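Local structure of soluble lytic murein transglycosylase (Escherichia coli, 1QSA) at residues L155-R160 / Q179-Y184; G132-N137 / A167-L172. The protein cleaves the glycosidic bonds between N-acetylmuramic acid and N-acetylglucosamine in peptidoglycan, leaving a 1,6-anhydro ring on the N-acetylmuramic acid. All blocks are in the same frame, centred on the assembly; numbering follows the deposited sequence.

Contact 1: residues L155-R160 / Q179-Y184. With SO4 (sulfate ion), chain M.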
ATOM      1  N   LEU A 155     -29.553   7.985 -15.436  1.00 20.67           N
ATOM      2  CA  LEU A 155     -29.074   8.291 -14.090  1.00 20.34           C
ATOM      3  C   LEU A 155     -27.777   7.537 -13.797  1.00 19.69           C
ATOM      4  O   LEU A 155     -26.947   8.020 -13.031  1.00 18.61           O
ATOM      5  CB  LEU A 155     -30.117   7.951 -13.021  1.00 23.85           C
ATOM      6  CG  LEU A 155     -31.338   8.870 -12.891  1.00 26.30           C
ATOM      7  CD1 LEU A 155     -32.240   8.327 -11.778  1.00 26.64           C
ATOM      8  CD2 LEU A 155     -30.916  10.305 -12.589  1.00 26.28           C
ATOM      9  N   ALA A 156     -27.611   6.349 -14.391  1.00 18.17           N
ATOM     10  CA  ALA A 156     -26.390   5.562 -14.190  1.00 18.05           C
ATOM     11  C   ALA A 156     -25.235   6.245 -14.920  1.00 16.46           C
ATOM     12  O   ALA A 156     -24.089   6.208 -14.460  1.00 16.19           O
ATOM     13  CB  ALA A 156     -26.574   4.127 -14.707  1.00 16.92           C
ATOM     14  N   TYR A 157     -25.544   6.888 -16.044  1.00 16.31           N
ATOM     15  CA  TYR A 157     -24.536   7.601 -16.828  1.00 15.46           C
ATOM     16  C   TYR A 157     -24.027   8.789 -16.007  1.00 17.09           C
ATOM     17  O   TYR A 157     -22.818   8.959 -15.810  1.00 15.51           O
ATOM     18  CB  TYR A 157     -25.124   8.103 -18.156  1.00 15.47           C
ATOM     19  CG  TYR A 157     -24.071   8.556 -19.148  1.00 15.19           C
ATOM     20  CD1 TYR A 157     -23.469   9.819 -19.041  1.00 15.35           C
ATOM     21  CD2 TYR A 157     -23.634   7.702 -20.159  1.00 14.96           C
ATOM     22  CE1 TYR A 157     -22.454  10.210 -19.914  1.00 15.43           C
ATOM     23  CE2 TYR A 157     -22.613   8.084 -21.041  1.00 15.77           C
ATOM     24  CZ  TYR A 157     -22.030   9.337 -20.909  1.00 15.54           C
ATOM     25  OH  TYR A 157     -21.018   9.693 -21.761  1.00 14.98           O
ATOM     26  N   LEU A 158     -24.962   9.566 -15.467  1.00 17.50           N
ATOM     27  CA  LEU A 158     -24.617  10.737 -14.666  1.00 16.47           C
ATOM     28  C   LEU A 158     -23.875  10.334 -13.382  1.00 16.64           C
ATOM     29  O   LEU A 158     -22.941  11.022 -12.954  1.00 16.04           O
ATOM     30  CB  LEU A 158     -25.888  11.533 -14.345  1.00 18.77           C
ATOM     31  CG  LEU A 158     -25.684  13.009 -14.007  1.00 20.43           C
ATOM     32  CD1 LEU A 158     -25.013  13.740 -15.177  1.00 22.20           C
ATOM     33  CD2 LEU A 158     -27.037  13.632 -13.680  1.00 24.72           C
ATOM     34  N   GLU A 159     -24.249   9.192 -12.803  1.00 16.21           N
ATOM     35  CA  GLU A 159     -23.596   8.683 -11.596  1.00 14.45           C
ATOM     36  C   GLU A 159     -22.114   8.369 -11.837  1.00 13.87           C
ATOM     37  O   GLU A 159     -21.272   8.593 -10.961  1.00 12.68           O
ATOM     38  CB  GLU A 159     -24.337   7.443 -11.078  1.00 16.63           C
ATOM     39  CG  GLU A 159     -23.641   6.684  -9.942  1.00 16.61           C
ATOM     40  CD  GLU A 159     -23.456   7.497  -8.663  1.00 21.41           C
ATOM     41  OE1 GLU A 159     -23.980   8.634  -8.573  1.00 21.68           O
ATOM     42  OE2 GLU A 159     -22.777   6.988  -7.740  1.00 20.41           O
ATOM     43  N   ARG A 160     -21.782   7.839 -13.014  1.00 12.62           N
ATOM     44  CA  ARG A 160     -20.380   7.562 -13.281  1.00 10.38           C
ATOM     45  C   ARG A 160     -19.575   8.861 -13.361  1.00 11.63           C
ATOM     46  O   ARG A 160     -18.401   8.884 -12.974  1.00 12.23           O
ATOM     47  CB  ARG A 160     -20.172   6.724 -14.550  1.00 10.98           C
ATOM     48  CG  ARG A 160     -18.727   6.243 -14.632  1.00 11.79           C
ATOM     49  CD  ARG A 160     -18.445   5.297 -15.793  1.00 12.14           C
ATOM     50  NE  ARG A 160     -17.106   4.736 -15.643  1.00 10.86           N
ATOM     51  CZ  ARG A 160     -16.367   4.253 -16.634  1.00 12.26           C
ATOM     52  NH1 ARG A 160     -16.825   4.268 -17.881  1.00 13.14           N
ATOM     53  NH2 ARG A 160     -15.152   3.768 -16.372  1.00 12.82           N
ATOM     54  N   GLN A 179     -19.825  12.932 -24.443  1.00 16.39           N
ATOM     55  CA  GLN A 179     -20.781  12.006 -25.064  1.00 17.85           C
ATOM     56  C   GLN A 179     -22.085  11.999 -24.252  1.00 16.57           C
ATOM     57  O   GLN A 179     -22.809  11.016 -24.243  1.00 16.27           O
ATOM     58  CB  GLN A 179     -20.201  10.578 -25.074  0.50 18.09           C
ATOM     59  CG  GLN A 179     -18.769  10.445 -25.606  0.50 20.64           C
ATOM     60  CD  GLN A 179     -18.168   9.059 -25.375  0.50 20.88           C
ATOM     61  OE1 GLN A 179     -18.856   8.122 -24.973  0.50 23.26           O
ATOM     62  NE2 GLN A 179     -16.875   8.929 -25.636  0.50 25.34           N
ATOM     63  N   MET A 180     -22.387  13.102 -23.573  1.00 17.41           N
ATOM     64  CA  MET A 180     -23.581  13.184 -22.724  1.00 15.55           C
ATOM     65  C   MET A 180     -24.932  12.841 -23.365  1.00 17.87           C
ATOM     66  O   MET A 180     -25.212  13.250 -24.497  1.00 18.86           O
ATOM     67  CB  MET A 180     -23.692  14.600 -22.143  1.00 16.61           C
ATOM     68  CG  MET A 180     -24.673  14.730 -20.998  1.00 16.38           C
ATOM     69  SD  MET A 180     -24.013  14.001 -19.506  1.00 17.24           S
ATOM     70  CE  MET A 180     -23.332  15.464 -18.685  1.00 15.90           C
ATOM     71  N   PRO A 181     -25.760  12.033 -22.673  1.00 17.38           N
ATOM     72  CA  PRO A 181     -27.080  11.692 -23.214  1.00 18.46           C
ATOM     73  C   PRO A 181     -27.851  13.017 -23.299  1.00 19.36           C
ATOM     74  O   PRO A 181     -27.573  13.946 -22.536  1.00 18.55           O
ATOM     75  CB  PRO A 181     -27.680  10.808 -22.121  1.00 18.61           C
ATOM     76  CG  PRO A 181     -26.481  10.128 -21.529  1.00 18.43           C
ATOM     77  CD  PRO A 181     -25.432  11.210 -21.497  1.00 16.64           C
ATOM     78  N   ALA A 182     -28.825  13.100 -24.200  1.00 19.78           N
ATOM     79  CA  ALA A 182     -29.609  14.325 -24.370  1.00 20.78           C
ATOM     80  C   ALA A 182     -30.234  14.866 -23.085  1.00 21.07           C
ATOM     81  O   ALA A 182     -30.354  16.083 -22.924  1.00 22.41           O
ATOM     82  CB  ALA A 182     -30.685  14.118 -25.436  1.00 22.10           C
ATOM     83  N   ASP A 183     -30.574  13.969 -22.160  1.00 20.08           N
ATOM     84  CA  ASP A 183     -31.189  14.336 -20.879  1.00 22.24           C
ATOM     85  C   ASP A 183     -30.417  15.424 -20.126  1.00 22.07           C
ATOM     86  O   ASP A 183     -31.020  16.345 -19.548  1.00 23.14           O
ATOM     87  CB  ASP A 183     -31.268  13.122 -19.939  1.00 23.58           C
ATOM     88  CG  ASP A 183     -31.924  11.914 -20.575  1.00 28.07           C
ATOM     89  OD1 ASP A 183     -31.381  11.372 -21.574  1.00 28.28           O
ATOM     90  OD2 ASP A 183     -32.964  11.481 -20.035  1.00 28.79           O
ATOM     91  N   TYR A 184     -29.086  15.326 -20.153  1.00 19.37           N
ATOM     92  CA  TYR A 184     -28.236  16.251 -19.420  1.00 17.33           C
ATOM     93  C   TYR A 184     -27.294  17.083 -20.286  1.00 17.02           C
ATOM     94  O   TYR A 184     -26.320  17.646 -19.791  1.00 16.17           O
ATOM     95  CB  TYR A 184     -27.419  15.471 -18.376  1.00 17.47           C
ATOM     96  CG  TYR A 184     -28.201  14.377 -17.676  1.00 19.69           C
ATOM     97  CD1 TYR A 184     -29.296  14.677 -16.856  1.00 20.26           C
ATOM     98  CD2 TYR A 184     -27.860  13.036 -17.856  1.00 18.91           C
ATOM     99  CE1 TYR A 184     -30.032  13.662 -16.236  1.00 20.48           C
ATOM    100  CE2 TYR A 184     -28.585  12.015 -17.245  1.00 20.47           C
ATOM    101  CZ  TYR A 184     -29.666  12.333 -16.437  1.00 22.40           C
ATOM    102  OH  TYR A 184     -30.358  11.317 -15.824  1.00 24.23           O
TER
HETATM  103  S   SO4 M 712     -28.894   9.983 -26.351  1.00 61.99           S
HETATM  104  O1  SO4 M 712     -29.698   9.834 -25.122  1.00 61.02           O
HETATM  105  O2  SO4 M 712     -28.475  11.388 -26.505  1.00 61.12           O
HETATM  106  O3  SO4 M 712     -27.706   9.107 -26.281  1.00 61.19           O
HETATM  107  O4  SO4 M 712     -29.711   9.595 -27.522  1.00 62.75           O

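Contact 2: residues G132-N137 / A167-L172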
ATOM      1  N   GLY A 132     -15.485   5.216 -10.690  1.00 12.02           N
ATOM      2  CA  GLY A 132     -14.821   6.416 -11.181  1.00 12.15           C
ATOM      3  C   GLY A 132     -13.486   6.082 -11.832  1.00 13.44           C
ATOM      4  O   GLY A 132     -12.847   6.941 -12.436  1.00 13.44           O
ATOM      5  N   LYS A 133     -13.048   4.837 -11.681  1.00 13.18           N
ATOM      6  CA  LYS A 133     -11.798   4.375 -12.276  1.00 15.14           C
ATOM      7  C   LYS A 133     -11.966   4.113 -13.785  1.00 13.88           C
ATOM      8  O   LYS A 133     -13.070   3.809 -14.265  1.00 12.55           O
ATOM      9  CB  LYS A 133     -11.378   3.077 -11.570  1.00 20.34           C
ATOM     10  CG  LYS A 133     -10.337   2.238 -12.276  1.00 29.76           C
ATOM     11  CD  LYS A 133     -10.361   0.808 -11.736  1.00 34.77           C
ATOM     12  CE  LYS A 133      -9.459  -0.121 -12.542  1.00 37.93           C
ATOM     13  NZ  LYS A 133      -8.028   0.274 -12.430  1.00 40.67           N
ATOM     14  N   SER A 134     -10.887   4.291 -14.539  1.00 12.82           N
ATOM     15  CA  SER A 134     -10.903   3.997 -15.966  1.00 13.11           C
ATOM     16  C   SER A 134     -10.785   2.480 -16.062  1.00 13.62           C
ATOM     17  O   SER A 134      -9.883   1.882 -15.471  1.00 14.32           O
ATOM     18  CB  SER A 134      -9.721   4.653 -16.675  1.00 14.21           C
ATOM     19  OG  SER A 134      -9.922   6.056 -16.768  1.00 14.22           O
ATOM     20  N   GLN A 135     -11.737   1.871 -16.758  1.00 12.45           N
ATOM     21  CA  GLN A 135     -11.798   0.416 -16.934  1.00 12.71           C
ATOM     22  C   GLN A 135     -11.039  -0.055 -18.187  1.00 11.80           C
ATOM     23  O   GLN A 135     -10.636   0.760 -19.015  1.00 11.22           O
ATOM     24  CB  GLN A 135     -13.274  -0.014 -16.991  1.00 11.61           C
ATOM     25  CG  GLN A 135     -14.030   0.190 -15.685  1.00 12.32           C
ATOM     26  CD  GLN A 135     -13.661  -0.846 -14.624  1.00 12.58           C
ATOM     27  OE1 GLN A 135     -12.482  -1.062 -14.321  1.00 12.20           O
ATOM     28  NE2 GLN A 135     -14.669  -1.515 -14.083  1.00 12.66           N
ATOM     29  N   PRO A 136     -10.818  -1.380 -18.331  1.00 12.20           N
ATOM     30  CA  PRO A 136     -10.097  -1.881 -19.509  1.00 11.39           C
ATOM     31  C   PRO A 136     -10.722  -1.432 -20.833  1.00 12.02           C
ATOM     32  O   PRO A 136     -11.941  -1.260 -20.934  1.00 12.85           O
ATOM     33  CB  PRO A 136     -10.177  -3.411 -19.350  1.00 12.37           C
ATOM     34  CG  PRO A 136     -10.175  -3.598 -17.861  1.00 11.48           C
ATOM     35  CD  PRO A 136     -11.112  -2.473 -17.386  1.00 12.74           C
ATOM     36  N   ASN A 137      -9.873  -1.267 -21.847  1.00 11.64           N
ATOM     37  CA  ASN A 137     -10.320  -0.867 -23.181  1.00 11.56           C
ATOM     38  C   ASN A 137     -11.350  -1.885 -23.683  1.00 12.32           C
ATOM     39  O   ASN A 137     -12.261  -1.529 -24.430  1.00 11.98           O
ATOM     40  CB  ASN A 137      -9.119  -0.770 -24.136  1.00 14.07           C
ATOM     41  CG  ASN A 137      -9.516  -0.382 -25.553  1.00 16.56           C
ATOM     42  OD1 ASN A 137      -9.242  -1.115 -26.490  1.00 22.75           O
ATOM     43  ND2 ASN A 137     -10.159   0.772 -25.714  1.00 19.35           N
ATOM     44  N   ALA A 167     -13.130  10.661  -7.817  1.00 14.15           N
ATOM     45  CA  ALA A 167     -11.874   9.918  -7.893  1.00 13.02           C
ATOM     46  C   ALA A 167     -10.707  10.726  -8.466  1.00 13.87           C
ATOM     47  O   ALA A 167      -9.563  10.254  -8.485  1.00 15.69           O
ATOM     48  CB  ALA A 167     -12.077   8.642  -8.718  1.00 12.53           C
ATOM     49  N   GLY A 168     -10.990  11.933  -8.950  1.00 13.10           N
ATOM     50  CA  GLY A 168      -9.958  12.770  -9.545  1.00 12.78           C
ATOM     51  C   GLY A 168      -9.687  12.411 -11.010  1.00 12.38           C
ATOM     52  O   GLY A 168      -8.705  12.881 -11.620  1.00 11.39           O
ATOM     53  N   ASN A 169     -10.549  11.562 -11.572  1.00 11.23           N
ATOM     54  CA  ASN A 169     -10.415  11.128 -12.965  1.00 11.60           C
ATOM     55  C   ASN A 169     -11.125  12.142 -13.859  1.00 11.73           C
ATOM     56  O   ASN A 169     -12.153  11.845 -14.490  1.00 11.94           O
ATOM     57  CB  ASN A 169     -11.010   9.718 -13.118  1.00  9.99           C
ATOM     58  CG  ASN A 169     -10.568   9.016 -14.396  1.00 11.87           C
ATOM     59  OD1 ASN A 169      -9.983   9.628 -15.295  1.00 11.69           O
ATOM     60  ND2 ASN A 169     -10.837   7.715 -14.471  1.00 11.61           N
ATOM     61  N   THR A 170     -10.550  13.341 -13.924  1.00 12.71           N
ATOM     62  CA  THR A 170     -11.121  14.432 -14.714  1.00 13.26           C
ATOM     63  C   THR A 170     -11.105  14.138 -16.213  1.00 13.39           C
ATOM     64  O   THR A 170     -11.933  14.667 -16.962  1.00 12.86           O
ATOM     65  CB  THR A 170     -10.427  15.762 -14.398  1.00 15.23           C
ATOM     66  OG1 THR A 170      -9.011  15.601 -14.553  1.00 14.93           O
ATOM     67  CG2 THR A 170     -10.740  16.178 -12.964  1.00 14.53           C
ATOM     68  N   GLY A 171     -10.155  13.314 -16.657  1.00 12.37           N
ATOM     69  CA  GLY A 171     -10.120  12.931 -18.059  1.00 12.08           C
ATOM     70  C   GLY A 171     -11.384  12.141 -18.401  1.00 12.75           C
ATOM     71  O   GLY A 171     -12.015  12.360 -19.446  1.00 11.56           O
ATOM     72  N   LEU A 172     -11.763  11.210 -17.523  1.00 10.55           N
ATOM     73  CA  LEU A 172     -12.972  10.412 -17.733  1.00 10.81           C
ATOM     74  C   LEU A 172     -14.213  11.306 -17.617  1.00 11.22           C
ATOM     75  O   LEU A 172     -15.157  11.157 -18.384  1.00 10.48           O
ATOM     76  CB  LEU A 172     -13.043   9.242 -16.746  1.00 10.23           C
ATOM     77  CG  LEU A 172     -14.290   8.342 -16.801  1.00  9.50           C
ATOM     78  CD1 LEU A 172     -14.491   7.765 -18.206  1.00 11.70           C
ATOM     79  CD2 LEU A 172     -14.182   7.234 -15.755  1.00 11.56           C
TER

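Contact 1: residues L155-R160 / Q179-Y184
Y157 lays one face of its ring against P181, the central CH-pi contact where helix 154-166 meets the loop that follows helix 170-178 in the alpha-superhelix of this enzyme. P181 CD sits 3.6 Å from the centroid of the Y157 ring, 19° off the normal and displaced toward the rim above CD1 and CE1. A chi1 of -166°, which sets CG opposite the backbone N, turns the Y157 ring out from the helix to the proline. M180 supplies the sulfur: SD lies 4.1 Å from Y157 CE1, an oblique Met-aromatic contact. This is the tight, buried part. The phenol oxygen is satisfied by a hydrogen bond to L176 O, and Q179 O, beside it at the loop's start, is taken by R147. A phenylalanine here would keep the ring over P181 but would probably leave L176 O without this hydroxyl partner.

Next along the helix, L158 makes a second CH-pi contact, with Y184. L158 CD2 is 3.9 Å from the centroid of the Y184 ring and nearly on its normal, while CB of D183 lies over the opposite face, so the ring is held between the two. L158 reaches on with CD1, 4.3 Å from M180 CE, to link the two aromatic contacts.

The rest is looser. L155 and D183 are exposed, and no hydrogen bond joins the two segments anywhere. Away from the helix, a sulfate, probably from the crystallisation liquor, accepts from A182 N at O2 (2.9 Å) and also from R147. At the start of the helix segment, L155 CD2 comes to 3.4 Å from Y184 OH, the two side chains crossing at about a right angle.

Contact 2: residues G132-N137 / A167-L172
The side-chain amide of N169 reaches over to the loop at G132-S134 with its NH2 end, and ND2 gives both its hydrogens across the contact. One N-H of N169 ND2 goes to G132 O at 3.0 Å, in the plane of that carbonyl and 155° at the hydrogen. The other runs almost straight to S134 OG, 3.0 Å from N169 ND2 and 175° at the hydrogen. Both acceptors lie close to the amide plane, so the two bonds together fix the rotation of the group. The amide points at the loop because CG stands anti to the backbone N of N169 (chi1 -163°).

The same side chain serves its own helix. As N-cap of helix 170-178, N169 accepts from L172 N at OD1 (3.3 Å), the donor standing well above the carbonyl plane. Just before it, G168 ends the preceding helix in a Schellman motif, with a positive phi. One asparagine thus starts a helix and ties that start to a distant loop.

Beyond the amide the touches are slight: methyl carbons L172 CD2 and A167 CB come to 3.6 and 4.2 Å from the carbonyl oxygen G132 O.

The 132-137 loop connects helix 118-129 to helix 138-148, while 167-172 holds the short turn after helix 154-166 and the first turn of helix 170-178; L172 also packs back on R160 and A164, and Q135 and P136 reach T102 of helix 102-114.

Helix 154-166 joins the two contacts: contact 1 uses its early turns, and the turn that leaves its far end supplies the 167-172 side of contact 2. Helix 170-178 then runs back, from the N-cap at contact 2 to the loop of contact 1, so the segments alternate along the chain. The centres are about 15 Å apart. R160 bridges them, its NH2 lying 3.0 Å from K133 O in a probable hydrogen bond and packing on L172 CD2 at 3.7 Å. The centre of contact 1 is about 33 Å from the centre of the chain; contact 2 lies nearer to it. Both are away from the predicted catalytic residue E478 and join helices to the loops between them in the superhelix.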